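Local coordinates for putative endonuclease/exonuclease/phosphatase family protein (Bacteroides vulgatus ATCC 8482, PDB 3G6S) that probably cleaves phosphodiester bonds of nucleic acids, as an endonuclease or a 3'-5' RNA exonuclease of the endonuclease/exonuclease/phosphatase family, at residues Arg69-Gly72 with Lys73-Glu77; Gly143-Ala146 with Arg147-Ala151. All blocks are in the same frame, centred on the assembly; numbering follows the deposited sequence.

Contact 1: residues Arg69-Gly72 with Lys73-Glu77; sequences RDDG and KTAGE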
loop_
_atom_site.group_PDB
_atom_site.type_symbol
_atom_site.label_atom_id
_atom_site.label_comp_id
_atom_site.label_asym_id
_atom_site.label_seq_id
_atom_site.Cartn_x
_atom_site.Cartn_y
_atom_site.Cartn_z
ATOM N N ARG A 69 -10.236 -10.535 -0.814
ATOM C CA ARG A 69 -10.875 -10.116 0.427
ATOM C C ARG A 69 -12.301 -10.629 0.641
ATOM O O ARG A 69 -12.915 -10.327 1.661
ATOM C CB ARG A 69 -10.872 -8.589 0.523
ATOM C CG ARG A 69 -11.638 -7.894 -0.592
ATOM C CD ARG A 69 -11.507 -6.399 -0.464
ATOM N NE ARG A 69 -12.292 -5.684 -1.463
ATOM C CZ ARG A 69 -12.374 -4.361 -1.531
ATOM N NH1 ARG A 69 -13.113 -3.797 -2.469
ATOM N NH2 ARG A 69 -11.717 -3.602 -0.664
ATOM N N ASP A 70 -12.832 -11.400 -0.303
ATOM C CA ASP A 70 -14.193 -11.907 -0.160
ATOM C C ASP A 70 -14.262 -13.314 0.436
ATOM O O ASP A 70 -15.108 -13.590 1.286
ATOM C CB ASP A 70 -14.917 -11.882 -1.512
ATOM C CG ASP A 70 -15.245 -10.468 -1.977
ATOM O OD1 ASP A 70 -15.745 -9.656 -1.164
ATOM O OD2 ASP A 70 -15.016 -10.161 -3.164
ATOM N N ASP A 71 -13.370 -14.197 -0.004
ATOM C CA ASP A 71 -13.348 -15.564 0.488
ATOM C C ASP A 71 -11.940 -16.036 0.825
ATOM O O ASP A 71 -11.662 -17.237 0.833
ATOM C CB ASP A 71 -13.967 -16.510 -0.542
ATOM C CG ASP A 71 -13.368 -16.346 -1.928
ATOM O OD1 ASP A 71 -12.215 -15.873 -2.039
ATOM O OD2 ASP A 71 -14.053 -16.702 -2.916
ATOM N N GLY A 72 -11.052 -15.087 1.094
ATOM C CA GLY A 72 -9.680 -15.428 1.432
ATOM C C GLY A 72 -8.943 -16.266 0.403
ATOM O O GLY A 72 -7.929 -16.893 0.716
ATOM N N LYS A 73 -9.447 -16.276 -0.827
ATOM C CA LYS A 73 -8.827 -17.045 -1.898
ATOM C C LYS A 73 -8.558 -16.171 -3.118
ATOM O O LYS A 73 -7.532 -15.492 -3.175
ATOM C CB LYS A 73 -9.714 -18.233 -2.275
ATOM C CG LYS A 73 -9.889 -19.233 -1.139
ATOM C CD LYS A 73 -10.784 -20.404 -1.522
ATOM C CE LYS A 73 -10.879 -21.405 -0.378
ATOM N NZ LYS A 73 -11.781 -22.541 -0.695
ATOM N N THR A 74 -9.467 -16.172 -4.090
ATOM C CA THR A 74 -9.265 -15.362 -5.290
ATOM C C THR A 74 -10.412 -14.410 -5.582
ATOM O O THR A 74 -10.356 -13.643 -6.545
ATOM C CB THR A 74 -9.070 -16.240 -6.535
ATOM O OG1 THR A 74 -10.339 -16.758 -6.958
ATOM C CG2 THR A 74 -8.129 -17.394 -6.231
ATOM N N ALA A 75 -11.452 -14.458 -4.757
ATOM C CA ALA A 75 -12.612 -13.595 -4.949
ATOM C C ALA A 75 -12.438 -12.238 -4.277
ATOM O O ALA A 75 -12.056 -12.160 -3.113
ATOM C CB ALA A 75 -13.861 -14.277 -4.411
ATOM N N GLY A 76 -12.728 -11.175 -5.020
ATOM C CA GLY A 76 -12.606 -9.835 -4.475
ATOM C C GLY A 76 -11.281 -9.162 -4.766
ATOM O O GLY A 76 -10.402 -9.751 -5.399
ATOM N N GLU A 77 -11.132 -7.925 -4.306
ATOM C CA GLU A 77 -9.895 -7.191 -4.539
ATOM C C GLU A 77 -8.790 -7.628 -3.573
ATOM O O GLU A 77 -9.038 -7.925 -2.407
ATOM C CB GLU A 77 -10.129 -5.682 -4.396
ATOM C CG GLU A 77 -11.381 -5.181 -5.098
ATOM C CD GLU A 77 -11.473 -3.659 -5.138
ATOM O OE1 GLU A 77 -11.124 -3.003 -4.133
ATOM O OE2 GLU A 77 -11.913 -3.116 -6.172
#
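One face of the Arg69 guanidinium lies over Glu77: CB of Glu77 sits 3.5 Å above the plane near its rim, and the carboxylate oxygen OE1 is on that face too. The two side chains run side by side in the same direction, with guanidinium and carboxylate planes only 17° apart. Arg69 NH1 is 2.7 Å from Glu77 OE1, a salt bridge held by charge alone, since the oxygen is well out of the guanidinium plane and no N-H points at it. With CG between the backbone N and the carbonyl carbon (chi1 61°) and the chain extended to NE, the charged end of Arg69 runs alongside Glu77. The like-charged Arg116 lies close to its NH2, so Glu77 probably offsets some of that repulsion. The contact is a surface hairpin-like turn in the loop between strands 62-65 and 81-84 of the seven-stranded sheet; its two arms are joined by Asp70 N to Ala75 O at 3.0 Å and, through a longer, more bent bond, by Arg69 N to Glu77 O at 3.3 Å. Inside the turn, Asp71 OD1 accepts Lys73 N on its anti side (3.0 Å) and Ala75 N on its syn side (3.2 Å), from opposite faces of the carboxylate. With an alanine here, both amides would probably lose their shared acceptor and the turn be freer to move. At Gly76 a side chain would jam against the preceding carbonyl oxygen.

Contact 2: residues Gly143-Ala146 with Arg147-Ala151; sequences GEEA and RRQSA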
loop_
_atom_site.group_PDB
_atom_site.type_symbol
_atom_site.label_atom_id
_atom_site.label_comp_id
_atom_site.label_asym_id
_atom_site.label_seq_id
_atom_site.Cartn_x
_atom_site.Cartn_y
_atom_site.Cartn_z
ATOM N N GLY A 143 -17.055 4.082 6.295
ATOM C CA GLY A 143 -16.969 3.768 7.711
ATOM C C GLY A 143 -15.974 4.547 8.550
ATOM O O GLY A 143 -14.764 4.312 8.480
ATOM N N GLU A 144 -16.473 5.466 9.367
ATOM C CA GLU A 144 -15.592 6.259 10.218
ATOM C C GLU A 144 -15.009 5.439 11.344
ATOM O O GLU A 144 -13.792 5.357 11.505
ATOM C CB GLU A 144 -16.334 7.444 10.822
ATOM C CG GLU A 144 -16.519 8.592 9.874
ATOM C CD GLU A 144 -16.546 9.921 10.597
ATOM O OE1 GLU A 144 -15.530 10.262 11.249
ATOM O OE2 GLU A 144 -17.580 10.624 10.514
ATOM N N GLU A 145 -15.885 4.841 12.134
ATOM C CA GLU A 145 -15.428 4.042 13.248
ATOM C C GLU A 145 -14.545 2.923 12.723
ATOM O O GLU A 145 -13.500 2.632 13.304
ATOM C CB GLU A 145 -16.621 3.474 14.018
ATOM C CG GLU A 145 -16.252 2.819 15.327
ATOM C CD GLU A 145 -15.286 3.668 16.143
ATOM O OE1 GLU A 145 -15.468 4.908 16.201
ATOM O OE2 GLU A 145 -14.343 3.097 16.734
ATOM N N ALA A 146 -14.950 2.310 11.614
ATOM C CA ALA A 146 -14.173 1.215 11.036
ATOM C C ALA A 146 -12.742 1.662 10.772
ATOM O O ALA A 146 -11.791 0.917 11.033
ATOM C CB ALA A 146 -14.811 0.731 9.745
ATOM N N ARG A 147 -12.585 2.880 10.261
ATOM C CA ARG A 147 -11.250 3.385 9.984
ATOM C C ARG A 147 -10.413 3.519 11.247
ATOM O O ARG A 147 -9.241 3.125 11.262
ATOM C CB ARG A 147 -11.306 4.732 9.262
ATOM C CG ARG A 147 -11.497 4.606 7.767
ATOM C CD ARG A 147 -11.136 5.898 7.078
ATOM N NE ARG A 147 -11.954 7.028 7.515
ATOM C CZ ARG A 147 -13.219 7.225 7.150
ATOM N NH1 ARG A 147 -13.824 6.367 6.340
ATOM N NH2 ARG A 147 -13.872 8.295 7.584
ATOM N N ARG A 148 -11.007 4.068 12.304
ATOM C CA ARG A 148 -10.281 4.238 13.554
ATOM C C ARG A 148 -9.872 2.880 14.110
ATOM O O ARG A 148 -8.765 2.723 14.629
ATOM C CB ARG A 148 -11.132 4.967 14.594
ATOM C CG ARG A 148 -10.436 5.046 15.953
ATOM C CD ARG A 148 -11.350 5.515 17.083
ATOM N NE ARG A 148 -11.504 6.966 17.153
ATOM C CZ ARG A 148 -11.984 7.605 18.220
ATOM N NH1 ARG A 148 -12.351 6.911 19.291
ATOM N NH2 ARG A 148 -12.103 8.930 18.226
ATOM N N GLN A 149 -10.766 1.902 13.999
ATOM C CA GLN A 149 -10.486 0.564 14.500
ATOM C C GLN A 149 -9.444 -0.152 13.663
ATOM O O GLN A 149 -8.585 -0.858 14.198
ATOM C CB GLN A 149 -11.768 -0.277 14.556
ATOM C CG GLN A 149 -12.737 0.135 15.652
ATOM C CD GLN A 149 -12.050 0.294 17.002
ATOM O OE1 GLN A 149 -11.298 -0.583 17.437
ATOM N NE2 GLN A 149 -12.303 1.418 17.668
ATOM N N SER A 150 -9.527 0.020 12.347
ATOM C CA SER A 150 -8.578 -0.614 11.430
ATOM C C SER A 150 -7.147 -0.177 11.743
ATOM O O SER A 150 -6.214 -0.981 11.678
ATOM C CB SER A 150 -8.918 -0.250 9.982
ATOM O OG SER A 150 -10.111 -0.887 9.572
ATOM N N ALA A 151 -6.990 1.102 12.086
ATOM C CA ALA A 151 -5.690 1.661 12.416
ATOM C C ALA A 151 -5.138 1.045 13.701
ATOM O O ALA A 151 -3.997 0.588 13.743
ATOM C CB ALA A 151 -5.800 3.164 12.555
#
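Arg147 folds back over the first turn of helix 144-161, its guanidinium lying against Gly143 and Glu144, at the start of the helix in the beta-alpha-beta unit formed by strand 131-138, this helix and strand 167-172. Gly143 holds the N-cap position, and its carbonyl oxygen receives Arg147 N at 3.2 Å. The same oxygen also lies over a face of the guanidinium, as does Glu144 CA, 3.7 Å above the plane and offset toward the rim. A bend at chi3 (-60°) turns the arginine back to this position. Its NH1 finds its hydrogen bond outside the helix, at the carbonyl oxygen of Asp140, so the buried charged group ties the first turn to the preceding loop. Ala181 of helix 180-186 and Val175 also touch this side chain.

The exposed side, at Glu144 and Arg148, is looser. Glu144 meets Arg147 through CG, not its carboxylate: Glu144 OE1 stays 4.5 Å from Arg147 NH2, beyond a salt bridge. Glu145 OE1 is similarly distant from Arg148 NE, whose own ion pair with Asp180 is long and weak. One firm side-chain bond does form between residues four apart: Gln149, which also touches Trp110, gives from NE2 a nearly straight hydrogen bond (166°) to Glu145 OE2 at 2.8 Å, with the oxygen in the amide plane. A bend at chi2 of Glu145 (46°) helps bring the groups together.

On the buried side, Ala146 O takes two donors from Ser150: the backbone N at 2.8 Å and the side-chain OG, set beside its own backbone N, at 2.9 Å, coming from above the carbonyl plane.

Contact 1 precedes contact 2 along the chain, and both fall within the family's sequence range. Their centres are 21 Å apart and their nearest atoms about 11 Å apart, so neither touches the other; each centre lies 17 Å from that of the chain. Contact 1 belongs to the loop joining strands 62-65 and 81-84 at one margin of the seven-stranded mixed sheet, whereas contact 2 opens helix 144-161, which connects the neighbouring strands 131-138 and 167-172 of the six-stranded one. The two share no helix or strand: contact 1 shapes a connection at the edge of one sheet and contact 2 begins the crossover helix of the other, the two sheets being those of a DNase I-like fold.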